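Side-chain contact in extracellular solute-binding protein, family 3 (PDB 5SV6), which has a periplasmic binding protein-like fold of solute-binding family 3 and, although its function is unknown, is probably connected with methanol dehydrogenase: residues Lys61-Phe66 with Phe84-Lys89. Sequence-based numbering, arbitrary orientation.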
loop_
_atom_site.group_PDB
_atom_site.type_symbol
_atom_site.label_atom_id
_atom_site.label_comp_id
_atom_site.label_asym_id
_atom_site.label_seq_id
_atom_site.Cartn_x
_atom_site.Cartn_y
_atom_site.Cartn_z
ATOM N N LYS A 61 11.877 -11.896 -2.062
ATOM C CA LYS A 61 12.952 -12.692 -1.479
ATOM C C LYS A 61 14.332 -12.163 -1.884
ATOM O O LYS A 61 15.316 -12.380 -1.174
ATOM C CB LYS A 61 12.802 -14.181 -1.818
ATOM C CG LYS A 61 13.703 -15.092 -0.974
ATOM C CD LYS A 61 13.239 -16.534 -1.008
ATOM C CE LYS A 61 14.123 -17.421 -0.141
ATOM N NZ LYS A 61 13.501 -18.756 0.073
ATOM N N GLN A 62 14.398 -11.441 -3.002
ATOM C CA GLN A 62 15.670 -10.856 -3.451
ATOM C C GLN A 62 15.978 -9.517 -2.787
ATOM O O GLN A 62 16.982 -8.867 -3.102
ATOM C CB GLN A 62 15.710 -10.738 -4.975
ATOM C CG GLN A 62 15.823 -12.078 -5.678
ATOM C CD GLN A 62 14.556 -12.901 -5.571
ATOM O OE1 GLN A 62 13.467 -12.452 -5.952
ATOM N NE2 GLN A 62 14.681 -14.105 -5.034
ATOM N N GLN A 63 15.109 -9.116 -1.860
ATOM C CA GLN A 63 15.292 -7.903 -1.063
ATOM C C GLN A 63 15.278 -6.643 -1.919
ATOM O O GLN A 63 15.930 -5.651 -1.598
ATOM C CB GLN A 63 16.559 -7.993 -0.202
ATOM C CG GLN A 63 16.562 -9.208 0.730
ATOM C CD GLN A 63 17.790 -9.268 1.636
ATOM O OE1 GLN A 63 18.389 -8.240 1.976
ATOM N NE2 GLN A 63 18.168 -10.477 2.025
ATOM N N GLU A 64 14.505 -6.686 -3.001
ATOM C CA GLU A 64 14.440 -5.571 -3.947
ATOM C C GLU A 64 13.315 -4.563 -3.655
ATOM O O GLU A 64 13.233 -3.505 -4.295
ATOM C CB GLU A 64 14.316 -6.113 -5.368
ATOM C CG GLU A 64 15.528 -6.923 -5.798
ATOM C CD GLU A 64 15.311 -7.648 -7.103
ATOM O OE1 GLU A 64 14.154 -8.011 -7.408
ATOM O OE2 GLU A 64 16.308 -7.853 -7.827
ATOM N N GLY A 65 12.469 -4.875 -2.679
ATOM C CA GLY A 65 11.346 -4.011 -2.357
ATOM C C GLY A 65 11.742 -2.856 -1.448
ATOM O O GLY A 65 12.757 -2.936 -0.765
ATOM N N PHE A 66 10.937 -1.796 -1.415
ATOM C CA PHE A 66 11.284 -0.628 -0.593
ATOM C C PHE A 66 11.264 -0.911 0.912
ATOM O O PHE A 66 12.066 -0.340 1.663
ATOM C CB PHE A 66 10.495 0.647 -0.980
ATOM C CG PHE A 66 9.069 0.697 -0.475
ATOM C CD1 PHE A 66 8.784 1.106 0.820
ATOM C CD2 PHE A 66 8.017 0.409 -1.320
ATOM C CE1 PHE A 66 7.482 1.175 1.269
ATOM C CE2 PHE A 66 6.719 0.473 -0.875
ATOM C CZ PHE A 66 6.446 0.857 0.421
ATOM N N PHE A 84 15.551 -11.958 7.757
ATOM C CA PHE A 84 14.215 -12.051 7.189
ATOM C C PHE A 84 13.591 -13.413 7.424
ATOM O O PHE A 84 14.257 -14.438 7.310
ATOM C CB PHE A 84 14.246 -11.795 5.690
ATOM C CG PHE A 84 14.429 -10.362 5.322
ATOM C CD1 PHE A 84 13.404 -9.443 5.521
ATOM C CD2 PHE A 84 15.606 -9.930 4.741
ATOM C CE1 PHE A 84 13.569 -8.126 5.169
ATOM C CE2 PHE A 84 15.770 -8.611 4.374
ATOM C CZ PHE A 84 14.750 -7.701 4.600
ATOM N N VAL A 85 12.299 -13.411 7.736
ATOM C CA VAL A 85 11.514 -14.629 7.779
ATOM C C VAL A 85 10.488 -14.500 6.676
ATOM O O VAL A 85 9.579 -13.680 6.758
ATOM C CB VAL A 85 10.808 -14.803 9.136
ATOM C CG1 VAL A 85 9.847 -15.974 9.095
ATOM C CG2 VAL A 85 11.832 -14.976 10.242
ATOM N N TRP A 86 10.657 -15.297 5.630
ATOM C CA TRP A 86 9.890 -15.133 4.397
ATOM C C TRP A 86 8.581 -15.894 4.425
ATOM O O TRP A 86 8.527 -17.039 4.882
ATOM C CB TRP A 86 10.734 -15.559 3.174
ATOM C CG TRP A 86 12.025 -14.787 3.047
ATOM C CD1 TRP A 86 13.285 -15.224 3.356
ATOM C CD2 TRP A 86 12.171 -13.440 2.581
ATOM N NE1 TRP A 86 14.205 -14.229 3.109
ATOM C CE2 TRP A 86 13.545 -13.124 2.633
ATOM C CE3 TRP A 86 11.271 -12.470 2.123
ATOM C CZ2 TRP A 86 14.040 -11.874 2.254
ATOM C CZ3 TRP A 86 11.759 -11.233 1.748
ATOM C CH2 TRP A 86 13.135 -10.942 1.814
ATOM N N SER A 87 7.524 -15.243 3.946
ATOM C CA SER A 87 6.225 -15.872 3.785
ATOM C C SER A 87 5.879 -16.005 2.311
ATOM O O SER A 87 6.173 -15.117 1.507
ATOM C CB SER A 87 5.133 -15.068 4.491
ATOM O OG SER A 87 3.846 -15.467 4.036
ATOM N N ASP A 88 5.239 -17.116 1.961
ATOM C CA ASP A 88 4.836 -17.361 0.588
ATOM C C ASP A 88 3.452 -16.805 0.335
ATOM O O ASP A 88 2.962 -16.824 -0.790
ATOM C CB ASP A 88 4.861 -18.858 0.298
ATOM C CG ASP A 88 6.207 -19.465 0.567
ATOM O OD1 ASP A 88 7.155 -19.126 -0.170
ATOM O OD2 ASP A 88 6.323 -20.268 1.519
ATOM N N LYS A 89 2.816 -16.332 1.397
ATOM C CA LYS A 89 1.502 -15.722 1.288
ATOM C C LYS A 89 1.637 -14.218 1.035
ATOM O O LYS A 89 2.725 -13.649 1.167
ATOM C CB LYS A 89 0.684 -15.971 2.558
ATOM C CG LYS A 89 0.499 -17.445 2.935
ATOM C CD LYS A 89 -0.669 -18.078 2.198
ATOM C CE LYS A 89 -2.010 -17.589 2.719
ATOM N NZ LYS A 89 -2.526 -18.397 3.873
#
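The loop between the short strand 59-60 and helix 66-77 folds over the end strand 82-87 of a lobe of the periplasmic binding protein fold, and Trp86 is the plate on which it rests. One face of the indole takes a CH-pi contact from the loop: Lys61 CA stands 3.7 Å from the centroid of the six-membered ring, only 12° off its normal. Lys61 O also comes close, 3.7 Å from Trp86 CZ2. The extended lysine chain, its CG turned beside the carbonyl carbon (chi1 -167°), passes along the indole, CG lying 4.1 Å from Trp86 CE2. On the other face of the indole lies Phe84, whose CB sits 3.2 Å from the plane of the Trp86 ring, while Trp86 CH2 lies over one face of the phenyl group. Gln63 closes the side of this pile: its CG meets the indole edge at Trp86 CZ2 (4.0 Å), and its amide carbon CD approaches Phe84 CE2 at 3.5 Å, with amide and phenyl planes 58° apart. Phe84 continues the packing onto Val49 and Ala51 of the adjacent parallel strand and onto Ala71 of helix 66-77. Were an alanine to stand at Trp86, Lys61 CA would probably lose its aromatic face and Gln63 CG the indole edge, with a gap likely to open between loop and Phe84. A backbone CA, two methylene groups and a flat amide thus lie against aromatic rings in a small, partly exposed contact (227 Å² buried, both sides summed), held by shape, CH-pi and dispersion attraction, without a hydrogen bond between the segments.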